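Local coordinates for heme utilization carrier protein (Escherichia coli O157:H7, PDB 6U9J), which probably binds and carries heme in the cytosol as part of the heme-uptake pathway linked to anaerobic heme degradation, at residues 28-31 / 32-35; 140-144 / 145-149. All coordinates share one frame; numbering follows the deposited sequence. Where two conformers were deposited one is given.

Interaction 1 of 2, residues 28-31 / 32-35; sequences EVVR and NLPS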
loop_
_atom_site.group_PDB
_atom_site.type_symbol
_atom_site.label_atom_id
_atom_site.label_comp_id
_atom_site.label_asym_id
_atom_site.label_seq_id
_atom_site.Cartn_x
_atom_site.Cartn_y
_atom_site.Cartn_z
ATOM N N GLU A 28 -14.449 -2.069 -16.884
ATOM C CA GLU A 28 -15.011 -2.095 -18.230
ATOM C C GLU A 28 -13.920 -2.018 -19.293
ATOM O O GLU A 28 -14.020 -2.679 -20.330
ATOM C CB GLU A 28 -16.026 -0.967 -18.413
ATOM C CG GLU A 28 -16.929 -1.178 -19.623
ATOM C CD GLU A 28 -17.844 -2.384 -19.460
ATOM O OE1 GLU A 28 -18.111 -3.073 -20.470
ATOM O OE2 GLU A 28 -18.288 -2.647 -18.320
ATOM N N VAL A 29 -12.862 -1.243 -19.045
ATOM C CA VAL A 29 -11.725 -1.228 -19.967
ATOM C C VAL A 29 -11.086 -2.609 -20.042
ATOM O O VAL A 29 -10.809 -3.132 -21.126
ATOM C CB VAL A 29 -10.701 -0.167 -19.539
ATOM C CG1 VAL A 29 -9.412 -0.287 -20.370
ATOM C CG2 VAL A 29 -11.304 1.221 -19.650
ATOM N N VAL A 30 -10.846 -3.224 -18.882
ATOM C CA VAL A 30 -10.164 -4.512 -18.869
ATOM C C VAL A 30 -10.977 -5.566 -19.613
ATOM O O VAL A 30 -10.417 -6.424 -20.303
ATOM C CB VAL A 30 -9.861 -4.928 -17.417
ATOM C CG1 VAL A 30 -9.537 -6.406 -17.346
ATOM C CG2 VAL A 30 -8.689 -4.099 -16.888
ATOM N N ARG A 31 -12.306 -5.530 -19.470
ATOM C CA ARG A 31 -13.158 -6.493 -20.162
ATOM C C ARG A 31 -12.998 -6.407 -21.669
ATOM O O ARG A 31 -13.135 -7.419 -22.366
ATOM C CB ARG A 31 -14.622 -6.254 -19.805
ATOM C CG ARG A 31 -15.005 -6.644 -18.405
ATOM C CD ARG A 31 -16.513 -6.560 -18.265
ATOM N NE ARG A 31 -16.956 -6.794 -16.899
ATOM C CZ ARG A 31 -17.148 -7.999 -16.371
ATOM N NH1 ARG A 31 -17.561 -8.105 -15.118
ATOM N NH2 ARG A 31 -16.927 -9.090 -17.094
ATOM N N ASN A 32 -12.714 -5.218 -22.186
ATOM C CA ASN A 32 -12.642 -4.980 -23.619
ATOM C C ASN A 32 -11.234 -5.112 -24.176
ATOM O O ASN A 32 -11.026 -4.871 -25.370
ATOM C CB ASN A 32 -13.219 -3.602 -23.934
ATOM C CG ASN A 32 -14.723 -3.574 -23.809
ATOM O OD1 ASN A 32 -15.435 -4.056 -24.690
ATOM N ND2 ASN A 32 -15.218 -3.023 -22.710
ATOM N N LEU A 33 -10.272 -5.506 -23.349
ATOM C CA LEU A 33 -8.926 -5.776 -23.827
ATOM C C LEU A 33 -8.915 -7.004 -24.737
ATOM O O LEU A 33 -9.767 -7.888 -24.617
ATOM C CB LEU A 33 -7.981 -6.008 -22.647
ATOM C CG LEU A 33 -7.558 -4.777 -21.847
ATOM C CD1 LEU A 33 -6.781 -5.194 -20.608
ATOM C CD2 LEU A 33 -6.734 -3.838 -22.718
ATOM N N PRO A 34 -7.951 -7.086 -25.659
ATOM C CA PRO A 34 -7.851 -8.300 -26.484
ATOM C C PRO A 34 -7.435 -9.535 -25.705
ATOM O O PRO A 34 -7.775 -10.649 -26.119
ATOM C CB PRO A 34 -6.804 -7.928 -27.544
ATOM C CG PRO A 34 -6.104 -6.723 -27.017
ATOM C CD PRO A 34 -7.078 -6.003 -26.138
ATOM N N SER A 35 -6.707 -9.389 -24.592
ATOM C CA SER A 35 -6.170 -10.543 -23.871
ATOM C C SER A 35 -6.432 -10.371 -22.374
ATOM O O SER A 35 -5.528 -9.980 -21.623
ATOM C CB SER A 35 -4.688 -10.713 -24.157
ATOM O OG SER A 35 -4.182 -11.870 -23.515
#
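N32 turns back on E28 where helix 26-31 runs into the turn before strand 36-40, its side-chain amide folding over the carbonyl of E28. ND2 of N32 gives a hydrogen bond of 2.7 Å to the carbonyl O of E28, with an N-H...O angle of 148°. The backbone N of N32 bonds to O of V29 at 3.0 Å and only weakly to O of E28, so ND2 supplies the stronger hold on that oxygen. Asparagine suits the place because its short chain, with CG set beside its own backbone N (chi1 -73°), brings the amide back over the last turn. The carboxylate of E28 stands near by, OE1 lying 3.7 Å from ND2 of N32, with the two flat groups turned 52° apart.

L33 carries the chain off the helix. Its N bonds to O of V30, which also forms a hydrogen bond with OG of S36. The side chain of L33 continues the apolar surface presented by V29 and V30: V30 packs on A105 and I107 of strand 103-111, and L33 itself reaches I107 and L15. Across the turn the two side chains meet through single methyl groups, CD1 of L33 lying 4.3 Å from CG2 of V30.

Interaction 2 of 2, residues 140-144 / 145-149; sequences RQLLS and EQVSA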
loop_
_atom_site.group_PDB
_atom_site.type_symbol
_atom_site.label_atom_id
_atom_site.label_comp_id
_atom_site.label_asym_id
_atom_site.label_seq_id
_atom_site.Cartn_x
_atom_site.Cartn_y
_atom_site.Cartn_z
ATOM N N ARG A 140 15.255 -7.379 -17.416
ATOM C CA ARG A 140 13.906 -6.809 -17.377
ATOM C C ARG A 140 12.934 -7.559 -18.287
ATOM O O ARG A 140 11.951 -6.994 -18.769
ATOM C CB ARG A 140 13.927 -5.317 -17.715
ATOM C CG ARG A 140 14.826 -4.516 -16.788
ATOM C CD ARG A 140 15.017 -3.104 -17.294
ATOM N NE ARG A 140 15.617 -3.085 -18.620
ATOM C CZ ARG A 140 16.926 -3.128 -18.833
ATOM N NH1 ARG A 140 17.755 -3.196 -17.799
ATOM N NH2 ARG A 140 17.406 -3.110 -20.069
ATOM N N GLN A 141 13.206 -8.832 -18.522
ATOM C CA GLN A 141 12.301 -9.726 -19.218
ATOM C C GLN A 141 11.513 -10.534 -18.195
ATOM O O GLN A 141 12.004 -10.857 -17.111
ATOM C CB GLN A 141 13.071 -10.680 -20.129
ATOM C CG GLN A 141 13.937 -9.999 -21.189
ATOM C CD GLN A 141 13.131 -9.361 -22.295
ATOM O OE1 GLN A 141 11.967 -9.686 -22.506
ATOM N NE2 GLN A 141 13.764 -8.456 -23.035
ATOM N N LEU A 142 10.288 -10.876 -18.562
ATOM C CA LEU A 142 9.483 -11.722 -17.683
ATOM C C LEU A 142 10.158 -13.073 -17.477
ATOM O O LEU A 142 10.925 -13.550 -18.322
ATOM C CB LEU A 142 8.090 -11.913 -18.264
ATOM C CG LEU A 142 7.247 -10.646 -18.377
ATOM C CD1 LEU A 142 5.937 -10.934 -19.078
ATOM C CD2 LEU A 142 6.990 -10.041 -16.982
ATOM N N LEU A 143 9.872 -13.690 -16.325
ATOM C CA LEU A 143 10.340 -15.045 -16.050
ATOM C C LEU A 143 9.377 -16.016 -16.724
ATOM O O LEU A 143 8.202 -16.091 -16.348
ATOM C CB LEU A 143 10.413 -15.282 -14.543
ATOM C CG LEU A 143 11.395 -14.345 -13.839
ATOM C CD1 LEU A 143 11.277 -14.514 -12.327
ATOM C CD2 LEU A 143 12.812 -14.613 -14.309
ATOM N N SER A 144 9.860 -16.759 -17.728
ATOM C CA SER A 144 8.959 -17.575 -18.542
ATOM C C SER A 144 8.296 -18.679 -17.740
ATOM O O SER A 144 7.167 -19.073 -18.050
ATOM C CB SER A 144 9.718 -18.164 -19.728
ATOM O OG SER A 144 10.045 -17.127 -20.621
ATOM N N GLU A 145 8.976 -19.187 -16.707
ATOM C CA GLU A 145 8.362 -20.187 -15.838
ATOM C C GLU A 145 7.113 -19.631 -15.152
ATOM O O GLU A 145 6.098 -20.332 -15.029
ATOM C CB GLU A 145 9.394 -20.667 -14.814
ATOM C CG GLU A 145 8.871 -21.620 -13.757
ATOM C CD GLU A 145 9.906 -21.891 -12.673
ATOM O OE1 GLU A 145 10.583 -22.937 -12.747
ATOM O OE2 GLU A 145 10.047 -21.054 -11.754
ATOM N N GLN A 146 7.168 -18.364 -14.722
ATOM C CA GLN A 146 5.994 -17.712 -14.140
ATOM C C GLN A 146 4.923 -17.461 -15.192
ATOM O O GLN A 146 3.728 -17.632 -14.916
ATOM C CB GLN A 146 6.384 -16.391 -13.492
ATOM C CG GLN A 146 7.217 -16.513 -12.241
ATOM C CD GLN A 146 7.098 -15.281 -11.370
ATOM O OE1 GLN A 146 6.548 -14.257 -11.789
ATOM N NE2 GLN A 146 7.592 -15.380 -10.142
ATOM N N VAL A 147 5.328 -17.033 -16.390
ATOM C CA VAL A 147 4.356 -16.822 -17.457
ATOM C C VAL A 147 3.616 -18.120 -17.770
ATOM O O VAL A 147 2.399 -18.121 -17.972
ATOM C CB VAL A 147 5.059 -16.247 -18.702
ATOM C CG1 VAL A 147 4.099 -16.206 -19.885
ATOM C CG2 VAL A 147 5.615 -14.857 -18.383
ATOM N N SER A 148 4.333 -19.244 -17.795
ATOM C CA SER A 148 3.668 -20.520 -18.028
ATOM C C SER A 148 2.650 -20.828 -16.929
ATOM O O SER A 148 1.517 -21.232 -17.215
ATOM C CB SER A 148 4.704 -21.636 -18.120
ATOM O OG SER A 148 4.077 -22.868 -18.442
ATOM N N ALA A 149 3.030 -20.615 -15.669
ATOM C CA ALA A 149 2.108 -20.872 -14.563
ATOM C C ALA A 149 0.908 -19.926 -14.608
ATOM O O ALA A 149 -0.231 -20.328 -14.334
ATOM C CB ALA A 149 2.863 -20.738 -13.244
#
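V147 presses a methyl group against L142, whose side chain it crosses at about a right angle. The contact is made by CG2 of V147, which lies 3.8 Å from CB and 4.0 Å from CD1 of L142. This methyl is on the side of V147's own backbone N, because CG1 takes the position anti to that N (chi1 172°); CG2 therefore faces back along the chain and also rests 3.5 Å from the carbonyl O of L143. A branched valine fits here because it sets a methyl close to the backbone, against the base of L142 and, a little farther, the end of its side chain. CB of L143 lies 4.1 Å from CG of Q146.

These contacts sit on the first turn of helix 144-157, with L143 at the N-cap position. O of L143 accepts the N-H of V147 at 3.0 Å, in the carbonyl plane, and O of S144 accepts that of S148 at 2.9 Å, so the i to i+4 pattern is under way from its first members. S144, E145 and S148 put small or charged polar groups on the exposed side of this turn.

Farther out, Q146 ties the buried side of the turn to the body of the protein. With CG beside its backbone N and the chain extended beyond it, its amide, in the conformer given, uses both ends: NE2 donates to the carbonyl O of N56, and OE1 accepts from the backbone N of G135. Glutamine suits a buried site of this kind, having a donor and an acceptor to offer without a charge. L143 is joined to G135 by backbone hydrogen bonding, and V147 and Q146 both lean on L134.

Overall arrangement
Interaction 1 comes first along the chain and interaction 2 follows near its C-terminal end, their centres about 22 Å apart and their nearest atoms about 10 Å apart, without touching. Both lie at helix ends: residues 28-35 end helix 26-31 and lead into strand 36-40, an outermost strand of the six-stranded antiparallel sheet, whereas residues 140-149 run from the end of the loop after strand 128-133 into helix 144-157. Each therefore lies next to the same sheet in sequence, one before its strand 36-40 and the other after its strand 128-133. Both belong to the ChuX/HutX part of the chain, probably the heme-carrying fold.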